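Long-range contacts in endo-beta-1,2-glucanase (Talaromyces funiculosus, PDB 6IMU), which hydrolyses internal beta-1,2-glucosidic linkages of beta-1,2-glucans, acting in the endo mode: residues A[300-305]-A[344-349]; A[360-365]-A[375-380]. All coordinates share one frame; numbering follows the deposited sequence.

Contact 1 of 2, residues A[300-305]-A[344-349]. With NAG (2-acetamido-2-deoxy-beta-D-glucopyranose), chain E.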
# COMPACT_ATOMS: atom_id res chain seq x y z
N TRP A 300 11.49 -0.83 -10.16
CA TRP A 300 11.75 -2.27 -10.43
C TRP A 300 10.61 -2.89 -11.25
O TRP A 300 10.74 -4.01 -11.75
CB TRP A 300 11.94 -3.05 -9.12
CG TRP A 300 13.04 -2.54 -8.25
CD1 TRP A 300 14.38 -2.66 -8.45
CD2 TRP A 300 12.89 -1.83 -7.00
NE1 TRP A 300 15.08 -2.07 -7.44
CE2 TRP A 300 14.19 -1.55 -6.53
CE3 TRP A 300 11.79 -1.39 -6.26
CZ2 TRP A 300 14.41 -0.87 -5.34
CZ3 TRP A 300 12.01 -0.72 -5.08
CH2 TRP A 300 13.31 -0.47 -4.62
N PHE A 301 9.51 -2.15 -11.40
CA PHE A 301 8.20 -2.69 -11.80
C PHE A 301 7.73 -3.70 -10.75
O PHE A 301 7.08 -4.69 -11.07
CB PHE A 301 8.24 -3.27 -13.21
CG PHE A 301 6.98 -3.02 -14.00
CD1 PHE A 301 5.93 -3.92 -13.94
CD2 PHE A 301 6.83 -1.87 -14.76
CE1 PHE A 301 4.76 -3.68 -14.65
CE2 PHE A 301 5.66 -1.63 -15.46
CZ PHE A 301 4.63 -2.54 -15.40
N SER A 302 8.09 -3.44 -9.49
CA SER A 302 7.42 -4.02 -8.34
C SER A 302 5.98 -3.49 -8.28
O SER A 302 5.74 -2.30 -8.52
CB SER A 302 8.15 -3.69 -7.06
OG SER A 302 7.29 -3.78 -5.93
N SER A 303 5.04 -4.37 -7.95
CA SER A 303 3.61 -4.02 -7.85
C SER A 303 3.38 -2.83 -6.90
O SER A 303 2.50 -2.00 -7.15
CB SER A 303 2.80 -5.20 -7.41
OG SER A 303 2.82 -6.22 -8.40
N HIS A 304 4.17 -2.77 -5.81
CA HIS A 304 4.08 -1.75 -4.77
C HIS A 304 4.06 -0.33 -5.37
O HIS A 304 3.37 0.55 -4.85
CB HIS A 304 5.24 -1.92 -3.78
CG HIS A 304 4.97 -1.35 -2.43
ND1 HIS A 304 4.90 0.01 -2.21
CD2 HIS A 304 4.78 -1.94 -1.23
CE1 HIS A 304 4.66 0.24 -0.94
NE2 HIS A 304 4.59 -0.94 -0.31
N GLU A 305 4.80 -0.15 -6.48
CA GLU A 305 5.01 1.16 -7.12
C GLU A 305 3.70 1.80 -7.62
O GLU A 305 3.67 2.99 -7.87
CB GLU A 305 5.99 1.01 -8.29
CG GLU A 305 7.39 0.61 -7.86
CD GLU A 305 8.28 0.02 -8.95
OE1 GLU A 305 8.01 0.28 -10.15
OE2 GLU A 305 9.25 -0.70 -8.59
N PHE A 344 5.80 -10.44 -8.77
CA PHE A 344 6.92 -9.90 -8.01
C PHE A 344 6.59 -8.53 -7.41
O PHE A 344 5.96 -7.68 -8.05
CB PHE A 344 8.16 -9.79 -8.91
CG PHE A 344 8.74 -11.11 -9.32
CD1 PHE A 344 9.39 -11.92 -8.39
CD2 PHE A 344 8.62 -11.57 -10.62
CE1 PHE A 344 9.92 -13.15 -8.76
CE2 PHE A 344 9.14 -12.81 -10.99
CZ PHE A 344 9.79 -13.59 -10.05
N ALA A 345 7.07 -8.33 -6.18
CA ALA A 345 7.01 -7.06 -5.50
C ALA A 345 8.01 -7.07 -4.35
O ALA A 345 8.38 -8.14 -3.85
CB ALA A 345 5.60 -6.80 -5.02
N SER A 346 8.44 -5.88 -3.93
CA SER A 346 9.27 -5.69 -2.75
C SER A 346 8.63 -6.41 -1.56
O SER A 346 7.44 -6.25 -1.29
CB SER A 346 9.47 -4.22 -2.46
OG SER A 346 9.99 -3.55 -3.60
N ILE A 347 9.44 -7.20 -0.85
CA ILE A 347 8.91 -8.19 0.08
C ILE A 347 10.03 -8.67 1.01
O ILE A 347 11.21 -8.66 0.65
CB ILE A 347 8.29 -9.36 -0.71
CG1 ILE A 347 7.35 -10.20 0.16
CG2 ILE A 347 9.36 -10.21 -1.37
CD1 ILE A 347 6.07 -9.51 0.54
N ASN A 348 9.62 -9.11 2.20
CA ASN A 348 10.51 -9.81 3.12
C ASN A 348 10.93 -11.14 2.49
O ASN A 348 10.14 -11.80 1.81
CB ASN A 348 9.88 -10.00 4.50
CG ASN A 348 9.97 -8.75 5.34
OD1 ASN A 348 11.02 -8.48 5.91
ND2 ASN A 348 8.89 -7.99 5.43
N ASN A 349 12.19 -11.50 2.74
CA ASN A 349 12.80 -12.75 2.31
C ASN A 349 12.31 -13.88 3.23
O ASN A 349 11.62 -13.62 4.22
CB ASN A 349 14.33 -12.65 2.34
CG ASN A 349 15.03 -13.58 1.38
OD1 ASN A 349 14.42 -14.48 0.81
ND2 ASN A 349 16.32 -13.35 1.19
C1 NAG E . 17.19 -14.09 0.31
C2 NAG E . 18.46 -13.27 0.10
C3 NAG E . 19.38 -14.00 -0.87
C4 NAG E . 19.72 -15.39 -0.33
C5 NAG E . 18.43 -16.13 -0.04
C6 NAG E . 18.70 -17.48 0.61
C7 NAG E . 18.06 -10.84 0.41
C8 NAG E . 17.94 -9.53 -0.32
N2 NAG E . 18.20 -11.91 -0.37
O3 NAG E . 20.56 -13.23 -1.05
O4 NAG E . 20.53 -16.12 -1.28
O5 NAG E . 17.57 -15.37 0.83
O6 NAG E . 17.42 -18.07 0.87
O7 NAG E . 18.07 -10.91 1.63
O HOH W 1 5.56 -7.06 -10.76
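S302 and S346 meet at the centre of this buried contact, where the backbone N of S346 donates a nearly straight hydrogen bond to OG of S302 (3.1 Å, 163° at the hydrogen). S302 OG points there because it lies anti to its own backbone N (chi1 157°), and it also lies 3.3 Å from CA of A345. CB of A345 lies 4.0 Å from CB of S303. Beside this pair, S303 N makes a weak hydrogen bond to the carbonyl O of F344, and a water donates to both F301 O and F344 O, tying the two carbonyls together. The six-membered ring of W300 comes obliquely to the hydroxyl of S346, CZ3 lying 3.8 Å from OG; that hydroxyl is hydrogen-bonded to S363 O.

A second shell shapes the loop 300-305. The carboxylate of E305 folds back over its start, OE2 accepting from W300 N at 2.7 Å on the syn side and more weakly from S302 N. In the conformer described, the ring nitrogens of H304 are hydrogen-bonded to E250 and D434. Further along 344-349, N349 is N-glycosylated, its ND2 bonded to C1 of the sugar. S302 OG also accepts from H304 N at 3.3 Å, which makes an ST turn at the start of the 3-10 segment 303-305; S346 N adds a second donor to the same hydroxyl, docking the turn against the residues that lead into strand 347-352.

Contact 2 of 2, residues A[360-365]-A[375-380]. With NAG (2-acetamido-2-deoxy-beta-D-glucopyranose), chain E.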
# COMPACT_ATOMS: atom_id res chain seq x y z
N GLY A 360 16.30 -11.36 5.42
CA GLY A 360 16.48 -10.00 4.90
C GLY A 360 15.23 -9.51 4.17
O GLY A 360 14.20 -10.17 4.20
N TYR A 361 15.34 -8.33 3.54
CA TYR A 361 14.25 -7.74 2.76
C TYR A 361 14.70 -7.61 1.30
O TYR A 361 15.80 -7.17 1.02
CB TYR A 361 13.83 -6.39 3.34
CG TYR A 361 12.61 -5.80 2.70
CD1 TYR A 361 11.33 -6.11 3.16
CD2 TYR A 361 12.72 -4.93 1.63
CE1 TYR A 361 10.20 -5.57 2.57
CE2 TYR A 361 11.60 -4.38 1.02
CZ TYR A 361 10.34 -4.70 1.50
OH TYR A 361 9.24 -4.16 0.91
N ILE A 362 13.83 -8.05 0.37
CA ILE A 362 14.08 -7.97 -1.07
C ILE A 362 13.27 -6.80 -1.64
O ILE A 362 12.09 -6.95 -1.90
CB ILE A 362 13.72 -9.30 -1.79
CG1 ILE A 362 14.38 -10.51 -1.14
CG2 ILE A 362 14.08 -9.20 -3.27
CD1 ILE A 362 13.72 -11.83 -1.48
N SER A 363 13.94 -5.66 -1.84
CA SER A 363 13.36 -4.48 -2.46
C SER A 363 13.21 -4.68 -3.98
O SER A 363 12.18 -4.29 -4.55
CB SER A 363 14.18 -3.25 -2.17
OG SER A 363 14.15 -2.93 -0.79
N ASN A 364 14.24 -5.26 -4.61
CA ASN A 364 14.45 -5.19 -6.06
C ASN A 364 13.84 -6.41 -6.77
O ASN A 364 14.52 -7.12 -7.52
CB ASN A 364 15.94 -5.00 -6.41
CG ASN A 364 16.84 -6.08 -5.86
OD1 ASN A 364 16.56 -6.66 -4.81
ND2 ASN A 364 17.93 -6.36 -6.56
N ALA A 365 12.53 -6.62 -6.57
CA ALA A 365 11.80 -7.72 -7.18
C ALA A 365 10.68 -7.15 -8.06
O ALA A 365 9.71 -6.57 -7.52
CB ALA A 365 11.25 -8.64 -6.12
N ILE A 375 18.98 -4.65 -12.10
CA ILE A 375 19.59 -5.65 -11.22
C ILE A 375 18.56 -6.08 -10.18
O ILE A 375 18.24 -5.32 -9.27
CB ILE A 375 20.88 -5.11 -10.57
CG1 ILE A 375 21.91 -4.67 -11.63
CG2 ILE A 375 21.47 -6.12 -9.59
CD1 ILE A 375 22.12 -5.66 -12.75
N GLN A 376 18.02 -7.29 -10.34
CA GLN A 376 16.86 -7.73 -9.57
C GLN A 376 17.06 -9.15 -9.04
O GLN A 376 17.72 -9.98 -9.66
CB GLN A 376 15.61 -7.64 -10.45
CG GLN A 376 15.25 -6.21 -10.82
CD GLN A 376 13.82 -6.04 -11.26
OE1 GLN A 376 12.99 -6.93 -11.07
NE2 GLN A 376 13.51 -4.88 -11.81
N GLU A 377 16.45 -9.40 -7.87
CA GLU A 377 16.31 -10.72 -7.28
C GLU A 377 14.87 -11.20 -7.52
O GLU A 377 13.91 -10.52 -7.09
CB GLU A 377 16.64 -10.68 -5.78
CG GLU A 377 16.52 -12.03 -5.11
CD GLU A 377 16.88 -12.10 -3.64
OE1 GLU A 377 17.55 -11.17 -3.13
OE2 GLU A 377 16.48 -13.11 -2.99
N LEU A 378 14.74 -12.35 -8.19
CA LEU A 378 13.47 -12.89 -8.69
C LEU A 378 13.23 -14.33 -8.20
O LEU A 378 12.52 -15.10 -8.85
CB LEU A 378 13.51 -12.84 -10.22
CG LEU A 378 13.60 -11.45 -10.85
CD1 LEU A 378 13.63 -11.55 -12.37
CD2 LEU A 378 12.44 -10.57 -10.40
N ASP A 379 13.78 -14.68 -7.03
CA ASP A 379 13.60 -16.03 -6.49
C ASP A 379 12.41 -16.07 -5.53
O ASP A 379 12.00 -17.16 -5.15
CB ASP A 379 14.87 -16.56 -5.83
CG ASP A 379 15.44 -15.69 -4.73
OD1 ASP A 379 14.94 -14.56 -4.55
OD2 ASP A 379 16.39 -16.14 -4.07
N VAL A 380 11.86 -14.91 -5.13
CA VAL A 380 10.78 -14.83 -4.13
C VAL A 380 9.56 -14.09 -4.72
O VAL A 380 9.69 -12.99 -5.25
CB VAL A 380 11.26 -14.14 -2.83
CG1 VAL A 380 10.12 -13.87 -1.86
CG2 VAL A 380 12.36 -14.95 -2.15
C1 NAG E . 17.19 -14.09 0.31
C2 NAG E . 18.46 -13.27 0.10
C3 NAG E . 19.38 -14.00 -0.87
C4 NAG E . 19.72 -15.39 -0.33
C5 NAG E . 18.43 -16.13 -0.04
C6 NAG E . 18.70 -17.48 0.61
C7 NAG E . 18.06 -10.84 0.41
C8 NAG E . 17.94 -9.53 -0.32
N2 NAG E . 18.20 -11.91 -0.37
O3 NAG E . 20.56 -13.23 -1.05
O4 NAG E . 20.53 -16.12 -1.28
O5 NAG E . 17.57 -15.37 0.83
O6 NAG E . 17.42 -18.07 0.87
O7 NAG E . 18.07 -10.91 1.63
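Next to an N-linked glycan, the end of strand 357-362 and the turn after it are joined to the loop that leads into strand 380-381. Here the side chain of E377 is fully extended, CG anti to the backbone N (chi1 -179°), and reaches the sugar, whose acetamido N2 donates to E377 OE1 at 2.9 Å and 163°. The I362 side chain crosses that of E377 at about a right angle, its CD1 3.4 Å from E377 OE2, while CG1 faces the methyl carbon C8 of the sugar. The same CD1 presses tightly on V380, 3.5 Å from CG2. E377 OE2 approaches D379 OD1 to 2.6 Å, close enough that one acid probably carries a proton; the other oxygen of D379 forms a salt bridge with R421.

At the far end N364 grips the loop twice. Its ND2 donates to I375 O at 2.9 Å, the acceptor lying near the amide plane of N364 although the donor sits above the plane of the carbonyl. Its backbone O accepts from E377 N at 3.0 Å. The planes of the N364 amide and the E377 carboxylate are 89° apart, the side chains crossing obliquely. A365 follows, CB 3.4 Å from E377 O. With N364 at its centre, the chain makes an inverse gamma turn, whose backbone and side chain both bind the loop 375-380, whose E377 holds the glycan.

How the contacts relate
Contacts 1 and 2 lie with centres about 8 Å apart and are joined by the antiparallel hairpin of strands 347-352 and 357-362, where I347 O and I362 N are 2.7 Å apart. Just past that pairing, the probable hydrogen bond between S346 OG and S363 O is short, at 2.5 Å, while the indole of W300 packs on N364, NE1 lying 3.2 Å from its CB. A further polar tie runs from Q376 to the carbonyl of W300. The same glycan serves both: contact 1 carries its attachment at N349, and contact 2 supplies the carboxylate that holds its acetamido group, so the sugar bridges one hairpin strand and the loop 375-380.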